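Local coordinates for protein sulfoquinovosidase (Escherichia coli, PDB 5AEG) that hydrolyses sulfoquinovosyl diacylglycerides and simple sulfoquinovosides such as sulfoquinovosyl glycerol, releasing sulfoquinovose for bacterial sulfoglycolysis, at residues L30-I41 with F83-L93; S528-T536 with F558-L568. All blocks are in the same frame, centred on the assembly; numbering follows the deposited sequence.

Interaction 1. Residues L30-I41 with F83-L93; sequences LTHSKDNPCLWI and FSRGSDISATL
In the N-terminal beta-sandwich, the hairpin of strands 79-85 and 89-97 turns Phe-83 inward against His-32, Cys-38 and Leu-39. The Phe-83 ring meets the imidazole of His-32 in a T-shaped stack: the centroids are 5.2 Å apart, the planes stand at 75°, and Phe-83 CE1 reaches over the histidine face, toward its rim. Both imidazole nitrogens have partners, which probably restrains the ring's rotation. NE2 is hydrogen-bonded to the backbone oxygen of Thr-68, while ND1 accepts a weak bond from Cys-38 N at 3.3 Å. A face of Phe-83 is covered by Leu-39, whose CG lies anti to the backbone N (chi1 175°); its CD2 makes a CH-pi contact 3.9 Å from the ring centroid. Cys-38 SG approaches obliquely, 3.8 Å from Phe-83 CZ.

The hairpin is antiparallel, with Phe-83 and Ala-91 forming a hydrogen-bonded pair. No hydrogen bond joins it to residues 30-41; strand 56-74 intervenes between strands 79-85 and 39-49, and Leu-39 pairs with its Leu-67. Side chains make almost all of the contact, Ser-90 O being the backbone exception. Ile-41 and Ile-89 lie alongside each other, pointing opposite ways, with Ile-41 CD1 3.9 Å from Ile-89 CG2 and 3.6 Å from Ser-90 O. Leu-107 of strand 103-109 also packs on Leu-39. Leu-30 CD1 and Leu-93 CD2 meet tip to tip at 4.0 Å.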
loop_
_atom_site.group_PDB
_atom_site.type_symbol
_atom_site.label_atom_id
_atom_site.label_comp_id
_atom_site.label_asym_id
_atom_site.label_seq_id
_atom_site.Cartn_x
_atom_site.Cartn_y
_atom_site.Cartn_z
ATOM N N LEU A 30 26.786 -1.175 12.619
ATOM C CA LEU A 30 27.778 -1.892 11.783
ATOM C C LEU A 30 28.887 -2.496 12.627
ATOM O O LEU A 30 29.340 -1.852 13.604
ATOM C CB LEU A 30 28.449 -0.929 10.815
ATOM C CG LEU A 30 27.628 -0.073 9.892
ATOM C CD1 LEU A 30 28.485 0.949 9.151
ATOM C CD2 LEU A 30 26.925 -0.964 8.863
ATOM N N THR A 31 29.271 -3.731 12.327
ATOM C CA THR A 31 30.511 -4.327 12.823
ATOM C C THR A 31 31.185 -4.963 11.629
ATOM O O THR A 31 30.520 -5.507 10.773
ATOM C CB THR A 31 30.301 -5.489 13.745
ATOM O OG1 THR A 31 29.520 -6.441 13.039
ATOM C CG2 THR A 31 29.544 -5.063 14.896
ATOM N N HIS A 32 32.502 -4.875 11.590
ATOM C CA HIS A 32 33.324 -5.300 10.443
ATOM C C HIS A 32 34.650 -5.796 10.968
ATOM O O HIS A 32 35.297 -5.089 11.735
ATOM C CB HIS A 32 33.647 -4.115 9.543
ATOM C CG HIS A 32 34.588 -4.444 8.429
ATOM N ND1 HIS A 32 34.162 -4.966 7.222
ATOM C CD2 HIS A 32 35.931 -4.309 8.312
ATOM C CE1 HIS A 32 35.195 -5.163 6.420
ATOM N NE2 HIS A 32 36.280 -4.762 7.051
ATOM N N SER A 33 35.075 -6.958 10.547
ATOM C CA SER A 33 36.491 -7.296 10.626
ATOM C C SER A 33 36.863 -8.000 9.349
ATOM O O SER A 33 35.969 -8.313 8.495
ATOM C CB SER A 33 36.723 -8.237 11.793
ATOM O OG SER A 33 36.007 -9.443 11.562
ATOM N N LYS A 34 38.164 -8.264 9.212
ATOM C CA LYS A 34 38.696 -9.032 8.073
ATOM C C LYS A 34 38.005 -10.338 8.002
ATOM O O LYS A 34 37.605 -10.751 6.947
ATOM C CB LYS A 34 40.218 -9.272 8.165
ATOM C CG LYS A 34 41.047 -8.468 7.171
ATOM C CD LYS A 34 42.154 -9.330 6.533
ATOM C CE LYS A 34 43.233 -8.501 5.828
ATOM N NZ LYS A 34 43.457 -8.781 4.370
ATOM N N ASP A 35 37.742 -10.945 9.148
ATOM C CA ASP A 35 37.042 -12.267 9.231
ATOM C C ASP A 35 35.539 -12.229 9.108
ATOM O O ASP A 35 34.955 -13.242 8.712
ATOM C CB ASP A 35 37.308 -12.928 10.589
ATOM C CG ASP A 35 38.774 -12.932 10.939
ATOM O OD1 ASP A 35 39.470 -13.853 10.449
ATOM O OD2 ASP A 35 39.222 -11.978 11.639
ATOM N N ASN A 36 34.924 -11.105 9.495
ATOM C CA ASN A 36 33.454 -10.914 9.391
ATOM C C ASN A 36 33.122 -9.587 8.772
ATOM O O ASN A 36 32.820 -8.622 9.444
ATOM C CB ASN A 36 32.782 -11.189 10.742
ATOM C CG ASN A 36 32.679 -12.712 11.011
ATOM O OD1 ASN A 36 32.337 -13.499 10.120
ATOM N ND2 ASN A 36 33.028 -13.131 12.210
ATOM N N PRO A 37 33.304 -9.484 7.448
ATOM C CA PRO A 37 33.079 -8.204 6.793
ATOM C C PRO A 37 31.574 -7.818 6.805
ATOM O O PRO A 37 30.690 -8.689 6.965
ATOM C CB PRO A 37 33.564 -8.458 5.332
ATOM C CG PRO A 37 33.534 -9.916 5.166
ATOM C CD PRO A 37 33.666 -10.546 6.510
ATOM N N CYS A 38 31.323 -6.550 6.603
ATOM C CA CYS A 38 30.018 -6.012 6.547
ATOM C C CYS A 38 29.666 -5.699 5.120
ATOM O O CYS A 38 28.472 -5.433 4.832
ATOM C CB CYS A 38 29.923 -4.752 7.376
ATOM S SG CYS A 38 30.670 -3.222 6.805
ATOM N N LEU A 39 30.652 -5.768 4.199
ATOM C CA LEU A 39 30.386 -5.300 2.813
ATOM C C LEU A 39 30.944 -6.170 1.745
ATOM O O LEU A 39 32.081 -6.646 1.855
ATOM C CB LEU A 39 30.805 -3.877 2.641
ATOM C CG LEU A 39 30.752 -3.196 1.297
ATOM C CD1 LEU A 39 29.305 -2.937 0.825
ATOM C CD2 LEU A 39 31.452 -1.876 1.325
ATOM N N TRP A 40 30.066 -6.520 0.766
ATOM C CA TRP A 40 30.447 -7.198 -0.448
ATOM C C TRP A 40 29.973 -6.346 -1.629
ATOM O O TRP A 40 28.928 -5.688 -1.574
ATOM C CB TRP A 40 29.798 -8.611 -0.587
ATOM C CG TRP A 40 30.148 -9.686 0.353
ATOM C CD1 TRP A 40 30.789 -10.804 0.050
ATOM C CD2 TRP A 40 29.823 -9.768 1.752
ATOM N NE1 TRP A 40 30.888 -11.628 1.135
ATOM C CE2 TRP A 40 30.343 -10.990 2.221
ATOM C CE3 TRP A 40 29.177 -8.916 2.647
ATOM C CZ2 TRP A 40 30.226 -11.411 3.550
ATOM C CZ3 TRP A 40 29.041 -9.304 3.969
ATOM C CH2 TRP A 40 29.530 -10.567 4.409
ATOM N N ILE A 41 30.771 -6.295 -2.702
ATOM C CA ILE A 41 30.366 -5.691 -3.942
ATOM C C ILE A 41 30.620 -6.662 -5.114
ATOM O O ILE A 41 31.351 -7.623 -5.014
ATOM C CB ILE A 41 30.998 -4.317 -4.191
ATOM C CG1 ILE A 41 32.521 -4.399 -4.495
ATOM C CG2 ILE A 41 30.849 -3.467 -2.945
ATOM C CD1 ILE A 41 33.100 -3.070 -5.016
ATOM N N PHE A 83 36.869 0.860 1.792
ATOM C CA PHE A 83 36.892 -0.623 1.804
ATOM C C PHE A 83 37.592 -1.130 0.539
ATOM O O PHE A 83 37.429 -0.563 -0.533
ATOM C CB PHE A 83 35.437 -1.222 1.784
ATOM C CG PHE A 83 34.682 -1.042 3.050
ATOM C CD1 PHE A 83 34.775 -1.939 4.045
ATOM C CD2 PHE A 83 33.842 0.029 3.195
ATOM C CE1 PHE A 83 34.055 -1.814 5.216
ATOM C CE2 PHE A 83 33.081 0.162 4.336
ATOM C CZ PHE A 83 33.200 -0.720 5.343
ATOM N N SER A 84 38.272 -2.261 0.647
ATOM C CA SER A 84 38.936 -2.721 -0.475
ATOM C C SER A 84 39.218 -4.200 -0.339
ATOM O O SER A 84 39.037 -4.842 0.707
ATOM C CB SER A 84 40.241 -1.891 -0.716
ATOM O OG SER A 84 41.132 -2.257 0.309
ATOM N N ARG A 85 39.596 -4.775 -1.465
ATOM C CA ARG A 85 40.079 -6.160 -1.506
ATOM C C ARG A 85 41.240 -6.221 -2.556
ATOM O O ARG A 85 41.104 -5.747 -3.675
ATOM C CB ARG A 85 38.986 -7.105 -1.961
ATOM C CG ARG A 85 39.395 -8.554 -1.956
ATOM C CD ARG A 85 39.593 -8.997 -0.551
ATOM N NE ARG A 85 39.877 -10.425 -0.548
ATOM C CZ ARG A 85 38.958 -11.392 -0.534
ATOM N NH1 ARG A 85 37.628 -11.122 -0.513
ATOM N NH2 ARG A 85 39.380 -12.649 -0.538
ATOM N N GLY A 86 42.400 -6.698 -2.139
ATOM C CA GLY A 86 43.602 -6.674 -3.052
ATOM C C GLY A 86 43.972 -5.287 -3.421
ATOM O O GLY A 86 43.857 -4.357 -2.601
ATOM N N SER A 87 44.406 -5.084 -4.669
ATOM C CA SER A 87 44.858 -3.799 -5.150
ATOM C C SER A 87 43.888 -3.031 -5.990
ATOM O O SER A 87 44.114 -1.849 -6.184
ATOM C CB SER A 87 46.129 -3.956 -6.037
ATOM O OG SER A 87 45.801 -4.645 -7.222
ATOM N N ASP A 88 42.833 -3.687 -6.470
ATOM C CA ASP A 88 42.058 -3.263 -7.652
ATOM C C ASP A 88 40.528 -3.070 -7.377
ATOM O O ASP A 88 39.837 -2.630 -8.262
ATOM C CB ASP A 88 42.206 -4.321 -8.812
ATOM C CG ASP A 88 41.835 -5.802 -8.342
ATOM O OD1 ASP A 88 41.717 -6.003 -7.103
ATOM O OD2 ASP A 88 41.714 -6.796 -9.135
ATOM N N ILE A 89 39.994 -3.464 -6.217
ATOM C CA ILE A 89 38.520 -3.464 -5.983
ATOM C C ILE A 89 38.296 -2.670 -4.717
ATOM O O ILE A 89 38.891 -3.002 -3.683
ATOM C CB ILE A 89 38.004 -4.928 -5.800
ATOM C CG1 ILE A 89 38.533 -5.804 -6.915
ATOM C CG2 ILE A 89 36.457 -4.993 -5.740
ATOM C CD1 ILE A 89 38.762 -7.248 -6.476
ATOM N N SER A 90 37.428 -1.663 -4.765
ATOM C CA SER A 90 37.212 -0.876 -3.609
ATOM C C SER A 90 35.851 -0.209 -3.616
ATOM O O SER A 90 35.157 -0.093 -4.686
ATOM C CB SER A 90 38.329 0.218 -3.511
ATOM O OG SER A 90 38.253 1.043 -4.611
ATOM N N ALA A 91 35.492 0.288 -2.435
ATOM C CA ALA A 91 34.310 1.152 -2.329
ATOM C C ALA A 91 34.509 2.140 -1.170
ATOM O O ALA A 91 35.250 1.838 -0.262
ATOM C CB ALA A 91 33.070 0.272 -2.024
ATOM N N THR A 92 33.779 3.225 -1.148
ATOM C CA THR A 92 33.871 4.178 -0.007
ATOM C C THR A 92 32.528 4.289 0.705
ATOM O O THR A 92 31.469 4.252 0.064
ATOM C CB THR A 92 34.255 5.598 -0.415
ATOM O OG1 THR A 92 33.326 6.012 -1.355
ATOM C CG2 THR A 92 35.639 5.644 -1.086
ATOM N N LEU A 93 32.583 4.383 2.017
ATOM C CA LEU A 93 31.398 4.595 2.847
ATOM C C LEU A 93 31.624 5.828 3.665
ATOM O O LEU A 93 32.575 5.875 4.472
ATOM C CB LEU A 93 31.173 3.391 3.762
ATOM C CG LEU A 93 30.060 3.571 4.819
ATOM C CD1 LEU A 93 28.714 3.700 4.100
ATOM C CD2 LEU A 93 30.060 2.479 5.838
#

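Interaction 2. Residues S528-T536 with F558-L568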
loop_
_atom_site.group_PDB
_atom_site.type_symbol
_atom_site.label_atom_id
_atom_site.label_comp_id
_atom_site.label_asym_id
_atom_site.label_seq_id
_atom_site.Cartn_x
_atom_site.Cartn_y
_atom_site.Cartn_z
ATOM N N SER A 528 -14.872 -3.526 7.292
ATOM C CA SER A 528 -14.726 -2.222 6.749
ATOM C C SER A 528 -15.399 -1.068 7.524
ATOM O O SER A 528 -14.912 0.076 7.496
ATOM C CB SER A 528 -15.112 -2.180 5.236
ATOM O OG SER A 528 -14.214 -2.996 4.480
ATOM N N ALA A 529 -16.453 -1.366 8.245
ATOM C CA ALA A 529 -17.097 -0.378 9.115
ATOM C C ALA A 529 -16.187 0.069 10.266
ATOM O O ALA A 529 -16.470 1.100 10.874
ATOM C CB ALA A 529 -18.372 -0.991 9.706
ATOM N N PHE A 530 -15.122 -0.694 10.540
ATOM C CA PHE A 530 -14.039 -0.325 11.479
ATOM C C PHE A 530 -12.718 0.066 10.857
ATOM O O PHE A 530 -11.647 -0.352 11.307
ATOM C CB PHE A 530 -13.944 -1.430 12.545
ATOM C CG PHE A 530 -15.191 -1.468 13.405
ATOM C CD1 PHE A 530 -15.282 -0.660 14.539
ATOM C CD2 PHE A 530 -16.261 -2.239 13.066
ATOM C CE1 PHE A 530 -16.391 -0.666 15.363
ATOM C CE2 PHE A 530 -17.411 -2.226 13.858
ATOM C CZ PHE A 530 -17.458 -1.470 15.044
ATOM N N THR A 531 -12.838 0.790 9.738
ATOM C CA THR A 531 -11.703 1.321 8.978
ATOM C C THR A 531 -12.096 2.739 8.584
ATOM O O THR A 531 -13.252 3.142 8.790
ATOM C CB THR A 531 -11.333 0.483 7.721
ATOM O OG1 THR A 531 -12.355 0.649 6.746
ATOM C CG2 THR A 531 -11.133 -0.920 8.047
ATOM N N PRO A 532 -11.157 3.543 8.022
ATOM C CA PRO A 532 -11.597 4.871 7.716
ATOM C C PRO A 532 -12.435 5.110 6.430
ATOM O O PRO A 532 -12.817 6.284 6.128
ATOM C CB PRO A 532 -10.293 5.702 7.650
ATOM C CG PRO A 532 -9.248 4.749 7.368
ATOM C CD PRO A 532 -9.682 3.426 8.045
ATOM N N MET A 533 -12.738 4.070 5.665
ATOM C CA MET A 533 -13.510 4.291 4.426
ATOM C C MET A 533 -14.234 2.998 4.085
ATOM O O MET A 533 -13.621 1.945 4.136
ATOM C CB MET A 533 -12.573 4.750 3.293
ATOM C CG MET A 533 -13.287 4.980 1.977
ATOM S SD MET A 533 -12.179 5.771 0.838
ATOM C CE MET A 533 -13.144 5.589 -0.672
ATOM N N MET A 534 -15.491 3.119 3.732
ATOM C CA MET A 534 -16.330 2.037 3.296
ATOM C C MET A 534 -16.651 2.187 1.797
ATOM O O MET A 534 -17.246 3.201 1.396
ATOM C CB MET A 534 -17.660 2.022 4.042
ATOM C CG MET A 534 -17.499 1.711 5.536
ATOM S SD MET A 534 -19.051 1.360 6.344
ATOM C CE MET A 534 -19.563 -0.296 5.776
ATOM N N ARG A 535 -16.254 1.192 0.990
ATOM C CA ARG A 535 -16.444 1.267 -0.480
ATOM C C ARG A 535 -16.525 -0.145 -0.996
ATOM O O ARG A 535 -15.679 -0.977 -0.615
ATOM C CB ARG A 535 -15.291 2.026 -1.163
ATOM C CG ARG A 535 -15.474 2.044 -2.701
ATOM C CD ARG A 535 -14.296 2.594 -3.433
ATOM N NE ARG A 535 -13.022 1.884 -3.074
ATOM C CZ ARG A 535 -12.697 0.681 -3.524
ATOM N NH1 ARG A 535 -13.516 -0.043 -4.329
ATOM N NH2 ARG A 535 -11.554 0.094 -3.150
ATOM N N THR A 536 -17.581 -0.438 -1.779
ATOM C CA THR A 536 -17.756 -1.725 -2.368
ATOM C C THR A 536 -17.168 -1.844 -3.781
ATOM O O THR A 536 -16.686 -0.840 -4.384
ATOM C CB THR A 536 -19.249 -2.105 -2.382
ATOM O OG1 THR A 536 -19.919 -1.455 -3.432
ATOM C CG2 THR A 536 -19.952 -1.789 -1.060
ATOM N N PHE A 558 -25.963 -3.885 5.411
ATOM C CA PHE A 558 -25.352 -2.610 5.050
ATOM C C PHE A 558 -25.967 -1.415 5.823
ATOM O O PHE A 558 -25.229 -0.476 6.236
ATOM C CB PHE A 558 -25.393 -2.437 3.502
ATOM C CG PHE A 558 -24.253 -3.138 2.797
ATOM C CD1 PHE A 558 -24.267 -4.515 2.542
ATOM C CD2 PHE A 558 -23.100 -2.414 2.545
ATOM C CE1 PHE A 558 -23.180 -5.129 1.941
ATOM C CE2 PHE A 558 -22.030 -3.019 1.954
ATOM C CZ PHE A 558 -22.059 -4.370 1.683
ATOM N N ALA A 559 -27.308 -1.403 5.973
ATOM C CA ALA A 559 -27.957 -0.313 6.750
ATOM C C ALA A 559 -27.361 -0.288 8.215
ATOM O O ALA A 559 -26.905 0.737 8.654
ATOM C CB ALA A 559 -29.494 -0.421 6.755
ATOM N N ARG A 560 -27.277 -1.433 8.853
ATOM C CA ARG A 560 -26.770 -1.534 10.231
ATOM C C ARG A 560 -25.314 -1.114 10.330
ATOM O O ARG A 560 -24.966 -0.268 11.140
ATOM C CB ARG A 560 -26.956 -2.949 10.760
ATOM C CG ARG A 560 -26.264 -3.287 12.125
ATOM C CD ARG A 560 -26.175 -4.802 12.411
ATOM N NE ARG A 560 -25.393 -5.074 13.622
ATOM C CZ ARG A 560 -25.801 -4.804 14.871
ATOM N NH1 ARG A 560 -27.011 -4.340 15.107
ATOM N NH2 ARG A 560 -25.006 -5.016 15.911
ATOM N N MET A 561 -24.464 -1.632 9.431
ATOM C CA MET A 561 -23.023 -1.358 9.580
ATOM C C MET A 561 -22.615 -0.042 9.079
ATOM O O MET A 561 -21.649 0.543 9.630
ATOM C CB MET A 561 -22.152 -2.516 8.979
ATOM C CG MET A 561 -22.514 -3.908 9.496
ATOM S SD MET A 561 -22.708 -4.057 11.290
ATOM C CE MET A 561 -21.014 -3.826 11.811
ATOM N N THR A 562 -23.316 0.513 8.078
ATOM C CA THR A 562 -23.080 1.905 7.744
ATOM C C THR A 562 -23.545 2.859 8.842
ATOM O O THR A 562 -22.966 3.939 8.977
ATOM C CB THR A 562 -23.650 2.354 6.377
ATOM O OG1 THR A 562 -25.074 2.202 6.343
ATOM C CG2 THR A 562 -23.043 1.500 5.276
ATOM N N THR A 563 -24.566 2.466 9.593
ATOM C CA THR A 563 -24.949 3.295 10.751
ATOM C C THR A 563 -23.889 3.197 11.840
ATOM O O THR A 563 -23.609 4.177 12.470
ATOM C CB THR A 563 -26.324 2.881 11.268
ATOM O OG1 THR A 563 -27.225 3.044 10.204
ATOM C CG2 THR A 563 -26.764 3.763 12.345
ATOM N N VAL A 564 -23.336 2.020 12.043
ATOM C CA VAL A 564 -22.161 1.856 12.961
ATOM C C VAL A 564 -21.100 2.841 12.500
ATOM O O VAL A 564 -20.610 3.661 13.286
ATOM C CB VAL A 564 -21.708 0.416 13.046
ATOM C CG1 VAL A 564 -20.382 0.260 13.767
ATOM C CG2 VAL A 564 -22.831 -0.458 13.716
ATOM N N PHE A 565 -20.719 2.761 11.220
ATOM C CA PHE A 565 -19.573 3.495 10.735
ATOM C C PHE A 565 -19.816 5.005 10.911
ATOM O O PHE A 565 -18.924 5.775 11.363
ATOM C CB PHE A 565 -19.349 3.139 9.214
ATOM C CG PHE A 565 -18.353 4.007 8.525
ATOM C CD1 PHE A 565 -17.010 3.804 8.743
ATOM C CD2 PHE A 565 -18.753 4.923 7.580
ATOM C CE1 PHE A 565 -16.068 4.567 8.052
ATOM C CE2 PHE A 565 -17.852 5.672 6.853
ATOM C CZ PHE A 565 -16.470 5.511 7.120
ATOM N N THR A 566 -20.986 5.471 10.530
ATOM C CA THR A 566 -21.286 6.911 10.585
ATOM C C THR A 566 -21.368 7.410 12.056
ATOM O O THR A 566 -20.963 8.520 12.335
ATOM C CB THR A 566 -22.557 7.344 9.818
ATOM O OG1 THR A 566 -23.686 6.600 10.280
ATOM C CG2 THR A 566 -22.342 7.123 8.327
ATOM N N THR A 567 -21.775 6.539 12.967
ATOM C CA THR A 567 -21.791 6.887 14.386
ATOM C C THR A 567 -20.365 7.201 14.913
ATOM O O THR A 567 -20.158 8.123 15.738
ATOM C CB THR A 567 -22.404 5.809 15.206
ATOM O OG1 THR A 567 -23.753 5.564 14.765
ATOM C CG2 THR A 567 -22.420 6.198 16.739
ATOM N N LEU A 568 -19.363 6.474 14.387
ATOM C CA LEU A 568 -17.986 6.736 14.728
ATOM C C LEU A 568 -17.363 7.963 14.136
ATOM O O LEU A 568 -16.213 8.276 14.517
ATOM C CB LEU A 568 -17.124 5.522 14.371
ATOM C CG LEU A 568 -17.457 4.208 15.051
ATOM C CD1 LEU A 568 -16.584 3.156 14.418
ATOM C CD2 LEU A 568 -17.108 4.290 16.512
#
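Phe-565 projects from helix 552-567 into the bend formed by residues 529-534, its CG anti to the backbone N (chi1 170°). Its CB lies 3.4 Å from Met-534 SD, and the sulfur stays near CG and CD2, an oblique Met-aromatic contact. Over the ring centre sits Met-534 CG, 3.8 Å from the centroid and only 9° off the normal. Carbonyl oxygens line the rim in the ring plane: Ala-529 O is 3.5 Å from Phe-565 CD1, Thr-531 O is 3.2 Å from Phe-565 CE1, and Pro-532 O is 3.9 Å from Phe-565 CZ. Ala-529 O and Pro-532 O are buried without a hydrogen-bond partner, so the weakly positive C-H edge may partly offset them, Ala-529 O more than the distant Pro-532 O. With an alanine here, Met-534 would probably lose the surface beneath its CG and those two oxygens their C-H neighbours. Beside this ring, Phe-530 CZ touches Val-564 CG1 at 3.6 Å, and Met-534 CE lies 3.9 Å from Thr-562 CG2. The contact backs the weakly bonded strand 534-536, set between strands 257-260 and 501-505 of the TIM barrel, the helix roughly antiparallel to it (149°); Val-257 and Cys-525 of helix 518-528 also pack on Met-534.

How the interactions relate
Interactions 1 and 2 share no strand or helix and lie on opposite sides of the chain's centre, their nearest atoms about 37 Å apart. Both are buried, but interaction 1 belongs to the outlying beta-sandwich, away from the annotated sites, its marginal turns exposed. Every touching residue of interaction 2 is buried, though the helix's far side is partly exposed, and it runs up to Thr-536 beside substrate-binding His-537. Neither uses a hydrogen bond across its segments; each centres on one phenylalanine. Two strands and the loop between give that ring an imidazole, a leucine methyl and a cysteine sulfur in interaction 1; in interaction 2 the loop before strand 534-536 supplies backbone carbonyls, the strand's first residue a methionine.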